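Local coordinates for galactose mutarotase related enzyme (Lactobacillus casei, PDB 3Q1N), which probably binds carbohydrates and may act as an aldose 1-epimerase, interconverting sugar anomers, at residues Ile3-Glu6 / Lys11-Ile14; Leu49-Gly54 / Thr268-Lys273. All blocks are in the same frame, centred on the assembly; numbering follows the deposited sequence.

Interaction 1 of 2, residues Ile3-Glu6 / Lys11-Ile14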
loop_
_atom_site.group_PDB
_atom_site.type_symbol
_atom_site.label_atom_id
_atom_site.label_comp_id
_atom_site.label_asym_id
_atom_site.label_seq_id
_atom_site.Cartn_x
_atom_site.Cartn_y
_atom_site.Cartn_z
ATOM N N ILE A 3 -16.246 -7.097 -8.727
ATOM C CA ILE A 3 -16.368 -6.513 -10.025
ATOM C C ILE A 3 -15.142 -6.972 -10.809
ATOM O O ILE A 3 -14.010 -7.000 -10.284
ATOM C CB ILE A 3 -16.320 -4.969 -9.937
ATOM C CG1 ILE A 3 -17.499 -4.445 -9.101
ATOM C CG2 ILE A 3 -16.304 -4.334 -11.310
ATOM C CD1 ILE A 3 -18.883 -4.652 -9.742
ATOM N N THR A 4 -15.350 -7.311 -12.061
ATOM C CA THR A 4 -14.207 -7.575 -12.920
ATOM C C THR A 4 -14.099 -6.507 -14.012
ATOM O O THR A 4 -15.110 -5.980 -14.486
ATOM C CB THR A 4 -14.261 -8.987 -13.540
ATOM O OG1 THR A 4 -15.350 -9.116 -14.443
ATOM C CG2 THR A 4 -14.346 -10.078 -12.446
ATOM N N ILE A 5 -12.871 -6.178 -14.375
ATOM C CA ILE A 5 -12.591 -5.360 -15.549
ATOM C C ILE A 5 -11.585 -6.118 -16.362
ATOM O O ILE A 5 -10.881 -6.997 -15.851
ATOM C CB ILE A 5 -12.104 -3.929 -15.198
ATOM C CG1 ILE A 5 -10.919 -3.961 -14.207
ATOM C CG2 ILE A 5 -13.296 -3.058 -14.617
ATOM C CD1 ILE A 5 -10.255 -2.559 -13.963
ATOM N N GLU A 6 -11.508 -5.799 -17.638
ATOM C CA GLU A 6 -10.590 -6.523 -18.516
ATOM C C GLU A 6 -10.393 -5.837 -19.823
ATOM O O GLU A 6 -11.222 -5.035 -20.255
ATOM C CB GLU A 6 -11.103 -7.941 -18.773
ATOM C CG GLU A 6 -12.390 -8.069 -19.554
ATOM C CD GLU A 6 -12.874 -9.524 -19.510
ATOM O OE1 GLU A 6 -12.289 -10.384 -20.199
ATOM O OE2 GLU A 6 -13.815 -9.809 -18.727
ATOM N N LYS A 11 -6.974 -9.192 -16.999
ATOM C CA LYS A 11 -8.216 -9.175 -16.249
ATOM C C LYS A 11 -7.924 -8.880 -14.774
ATOM O O LYS A 11 -6.944 -9.402 -14.229
ATOM C CB LYS A 11 -8.944 -10.511 -16.404
ATOM C CG LYS A 11 -10.355 -10.555 -15.778
ATOM C CD LYS A 11 -11.148 -11.742 -16.281
ATOM C CE LYS A 11 -12.577 -11.767 -15.731
ATOM N NZ LYS A 11 -13.315 -12.976 -16.254
ATOM N N ALA A 12 -8.776 -8.078 -14.150
ATOM C CA ALA A 12 -8.628 -7.743 -12.716
ATOM C C ALA A 12 -9.967 -8.032 -12.024
ATOM O O ALA A 12 -11.059 -7.809 -12.602
ATOM C CB ALA A 12 -8.239 -6.284 -12.525
ATOM N N GLY A 13 -9.884 -8.517 -10.788
ATOM C CA GLY A 13 -11.055 -8.708 -9.939
ATOM C C GLY A 13 -10.866 -7.861 -8.704
ATOM O O GLY A 13 -9.761 -7.845 -8.120
ATOM N N ILE A 14 -11.907 -7.089 -8.381
ATOM C CA ILE A 14 -11.864 -6.136 -7.271
ATOM C C ILE A 14 -13.103 -6.332 -6.419
ATOM O O ILE A 14 -14.231 -6.324 -6.927
ATOM C CB ILE A 14 -11.817 -4.639 -7.712
ATOM C CG1 ILE A 14 -10.702 -4.371 -8.735
ATOM C CG2 ILE A 14 -11.647 -3.725 -6.500
ATOM C CD1 ILE A 14 -11.225 -4.270 -10.168
HETATM O O HOH W 1 -15.979 -12.034 -14.755
HETATM O O HOH W 2 -12.908 -13.017 -19.144
#
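Ile5 and Ala12 face each other as a hydrogen-bonded pair in the antiparallel beta hairpin formed by strands 2-6 and 10-15, which opens the chain and provides the first two strands of a four-stranded sheet. Ile5 N gives its hydrogen to Ala12 O at 3.0 Å, and Ala12 N returns a nearly straight bond to Ile5 O (173° at the hydrogen). Two residues along, Ile3 and Ile14 repeat the exchange: Ile3 N to Ile14 O and Ile14 N to Ile3 O are both 2.8 Å. Between these pairs, Thr4 CA approaches Ala12 O at 3.2 Å in a CA-H...O contact.

The tight side is built on Ile5, Ala12 and Ile14, with Ile3 at its margin. With chi1 at 52°, Ile5 CG1 sits between its own N and carbonyl carbon, which brings it 3.9 Å from Ala12 CB and, in one of two Ile14 conformers, close to Ile14 CD1. Val91, Phe93, Tyr115 and Leu117 of strands 90-96 and 109-118 close over this apolar layer, so the hairpin packs against the large nine-stranded sheet.

The other face, bearing Thr4, Glu6 and Lys11, is looser and watered. Lys11 is fully extended, its CG anti to the backbone N (chi1 -173°), and runs beside Glu6 and obliquely past Thr4. Glu6 OE2 stays 4.0 Å from Lys11 NZ, beyond salt-bridge range, while Glu6 OE1 is paired with Lys27. Water instead joins these polar ends: one molecule lies between Thr4 OG1 and Lys11 NZ, and another accepts from Lys11 NZ at 2.9 Å while donating to Glu6 OE1.

Interaction 2 of 2, residues Leu49-Gly54 / Thr268-Lys273. With NO3 (nitrate ion), chain C.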
loop_
_atom_site.group_PDB
_atom_site.type_symbol
_atom_site.label_atom_id
_atom_site.label_comp_id
_atom_site.label_asym_id
_atom_site.label_seq_id
_atom_site.Cartn_x
_atom_site.Cartn_y
_atom_site.Cartn_z
ATOM N N LEU A 49 -5.335 1.210 2.711
ATOM C CA LEU A 49 -4.990 1.637 4.082
ATOM C C LEU A 49 -5.413 3.094 4.233
ATOM O O LEU A 49 -4.798 3.982 3.670
ATOM C CB LEU A 49 -3.486 1.475 4.322
ATOM C CG LEU A 49 -2.814 0.169 3.899
ATOM C CD1 LEU A 49 -1.300 0.276 4.153
ATOM C CD2 LEU A 49 -3.410 -1.027 4.621
ATOM N N PHE A 50 -6.494 3.335 4.969
ATOM C CA PHE A 50 -6.973 4.711 5.194
ATOM C C PHE A 50 -7.856 4.696 6.429
ATOM O O PHE A 50 -8.604 3.775 6.601
ATOM C CB PHE A 50 -7.823 5.200 4.008
ATOM C CG PHE A 50 -8.518 6.534 4.234
ATOM C CD1 PHE A 50 -7.868 7.727 3.905
ATOM C CD2 PHE A 50 -9.824 6.602 4.753
ATOM C CE1 PHE A 50 -8.472 8.956 4.079
ATOM C CE2 PHE A 50 -10.455 7.851 4.917
ATOM C CZ PHE A 50 -9.771 9.028 4.582
ATOM N N PRO A 51 -7.763 5.733 7.279
ATOM C CA PRO A 51 -6.927 6.929 7.268
ATOM C C PRO A 51 -5.595 6.779 8.021
ATOM O O PRO A 51 -4.942 7.780 8.312
ATOM C CB PRO A 51 -7.830 7.978 7.924
ATOM C CG PRO A 51 -8.581 7.203 8.926
ATOM C CD PRO A 51 -8.803 5.818 8.321
ATOM N N SER A 52 -5.229 5.552 8.373
ATOM C CA SER A 52 -3.950 5.260 9.024
ATOM C C SER A 52 -3.262 4.105 8.268
ATOM O O SER A 52 -3.943 3.226 7.738
ATOM C CB SER A 52 -4.234 4.851 10.464
ATOM O OG SER A 52 -3.075 4.763 11.245
ATOM N N ILE A 53 -1.949 4.120 8.249
ATOM C CA ILE A 53 -1.115 3.040 7.751
ATOM C C ILE A 53 -0.475 2.366 8.943
ATOM O O ILE A 53 0.072 3.012 9.829
ATOM C CB ILE A 53 -0.058 3.626 6.786
ATOM C CG1 ILE A 53 -0.723 4.116 5.496
ATOM C CG2 ILE A 53 1.058 2.574 6.478
ATOM C CD1 ILE A 53 0.256 5.035 4.655
ATOM N N GLY A 54 -0.537 1.042 9.000
ATOM C CA GLY A 54 0.117 0.360 10.095
ATOM C C GLY A 54 -0.588 0.505 11.420
ATOM O O GLY A 54 -1.789 0.760 11.478
ATOM N N THR A 268 -0.216 9.908 19.287
ATOM C CA THR A 268 0.270 10.998 18.456
ATOM C C THR A 268 -0.858 11.887 18.001
ATOM O O THR A 268 -1.899 11.397 17.630
ATOM C CB THR A 268 0.911 10.427 17.178
ATOM O OG1 THR A 268 1.843 9.389 17.550
ATOM C CG2 THR A 268 1.603 11.555 16.444
ATOM N N ASP A 269 -0.668 13.198 18.064
ATOM C CA ASP A 269 -1.615 14.128 17.431
ATOM C C ASP A 269 -1.535 13.972 15.936
ATOM O O ASP A 269 -0.479 14.187 15.299
ATOM C CB ASP A 269 -1.239 15.542 17.843
ATOM C CG ASP A 269 -2.158 16.612 17.279
ATOM O OD1 ASP A 269 -3.198 16.301 16.677
ATOM O OD2 ASP A 269 -1.803 17.815 17.461
ATOM N N TRP A 270 -2.640 13.572 15.336
ATOM C CA TRP A 270 -2.603 13.379 13.876
ATOM C C TRP A 270 -2.383 14.654 13.075
ATOM O O TRP A 270 -2.006 14.583 11.891
ATOM C CB TRP A 270 -3.847 12.680 13.389
ATOM C CG TRP A 270 -3.782 11.178 13.473
ATOM C CD1 TRP A 270 -2.966 10.450 14.283
ATOM C CD2 TRP A 270 -4.543 10.239 12.721
ATOM N NE1 TRP A 270 -3.184 9.123 14.109
ATOM C CE2 TRP A 270 -4.161 8.956 13.155
ATOM C CE3 TRP A 270 -5.514 10.350 11.733
ATOM C CZ2 TRP A 270 -4.731 7.800 12.623
ATOM C CZ3 TRP A 270 -6.069 9.223 11.221
ATOM C CH2 TRP A 270 -5.673 7.962 11.650
ATOM N N TYR A 271 -2.562 15.800 13.708
ATOM C CA TYR A 271 -2.223 17.068 13.060
ATOM C C TYR A 271 -0.718 17.329 12.962
ATOM O O TYR A 271 -0.297 18.274 12.263
ATOM C CB TYR A 271 -2.879 18.242 13.796
ATOM C CG TYR A 271 -4.396 18.250 13.612
ATOM C CD1 TYR A 271 -4.970 18.391 12.337
ATOM C CD2 TYR A 271 -5.268 18.150 14.705
ATOM C CE1 TYR A 271 -6.366 18.372 12.163
ATOM C CE2 TYR A 271 -6.672 18.121 14.532
ATOM C CZ TYR A 271 -7.209 18.269 13.257
ATOM O OH TYR A 271 -8.569 18.268 13.122
ATOM N N THR A 272 0.103 16.520 13.637
ATOM C CA THR A 272 1.562 16.647 13.491
ATOM C C THR A 272 2.267 15.298 13.177
ATOM O O THR A 272 3.503 15.288 13.021
ATOM C CB THR A 272 2.204 17.171 14.803
ATOM O OG1 THR A 272 1.933 16.255 15.872
ATOM C CG2 THR A 272 1.695 18.562 15.168
ATOM N N LYS A 273 1.500 14.210 13.088
ATOM C CA LYS A 273 2.013 12.846 12.840
ATOM C C LYS A 273 2.797 12.817 11.525
ATOM O O LYS A 273 2.314 13.285 10.486
ATOM C CB LYS A 273 0.864 11.835 12.820
ATOM C CG LYS A 273 1.219 10.416 12.466
ATOM C CD LYS A 273 0.000 9.463 12.479
ATOM C CE LYS A 273 0.336 8.080 12.012
ATOM N NZ LYS A 273 -0.836 7.131 12.073
HETATM N N NO3 C . -0.131 -1.677 6.996
HETATM O O1 NO3 C . -1.314 -1.115 7.446
HETATM O O2 NO3 C . 0.993 -0.945 6.701
HETATM O O3 NO3 C . -0.034 -3.039 6.893
HETATM O O HOH W 3 -2.576 8.505 9.981
HETATM O O HOH W 4 -0.185 4.444 12.098
HETATM O O HOH W 5 -0.441 6.355 9.213
#
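Trp270 pushes the six-membered end of its indole against Pro51 and Ser52, joining the loop after strand 251-258 to the loop after strand 48-49. Its CH2 lies 3.6 Å from Ser52 CB, an oblique approach, and 3.4 Å from Pro51 O. Pro51 CG comes to the indole edge in the ring plane, while Pro51 CB is 3.9 Å from Trp270 CZ3. The peptide bond before Pro51 is cis, and the same CB rests over the centre of the Phe50 ring, so this proline is wedged between two aromatic side chains.

Beside the indole, Lys273 reaches in as a fully extended chain and brings NZ to 3.4 Å from Ser52 OG in one of the two serine conformers. Three waters complete the junction, each accepting from NZ. Water 3 also reaches Pro51 O and lies over one indole face. Water 4 is 2.8 Å from Lys273 NZ and lies within bonding distance of Ser52 OG and Ile53 O; water 5 receives Ile53 N at 2.9 Å.

Farther out, Tyr61 stacks on Trp270, and Leu63, Met70 and Pro137 also touch its side chain. An Asx turn, in which Asp269 OD1 takes the hydrogen of Tyr271 N from above the carboxylate plane, shapes the backbone around the tryptophan. At the end of segment 49-54, Gly54 N donates to nitrate O1 at 2.8 Å. An alanine in place of Trp270 would probably open a gap beside Pro51 and Ser52 and leave Tyr61 without its stacking partner.

Asp262 adds a long, weak ion pair to Lys273. The ammonium is linked to the loop backbone through water, to Pro51 O by water 3 and to Ile53 N by water 5, and the water oxygens that accept from NZ probably help stabilise its buried positive charge.

Overall arrangement
Interactions 1 and 2 lie on opposite sides of the chain's centre, which is 19 Å from the centre of interaction 1 and 14 Å from that of interaction 2. Their own centres are 30 Å apart; the nearest atoms are about 12 Å apart and do not touch. In sequence, the 3-6/11-14 hairpin closes before the 49-54/268-273 contact opens, and the latter spans more than two hundred residues. They also differ in kind: one is a backbone ladder of a hairpin, the other a meeting of loops through Trp270, Lys273 and waters. The nitrate, probably from the crystallisation liquor, is bound at interaction 2 by Gly54 and His73; interaction 1 is remote from that anion.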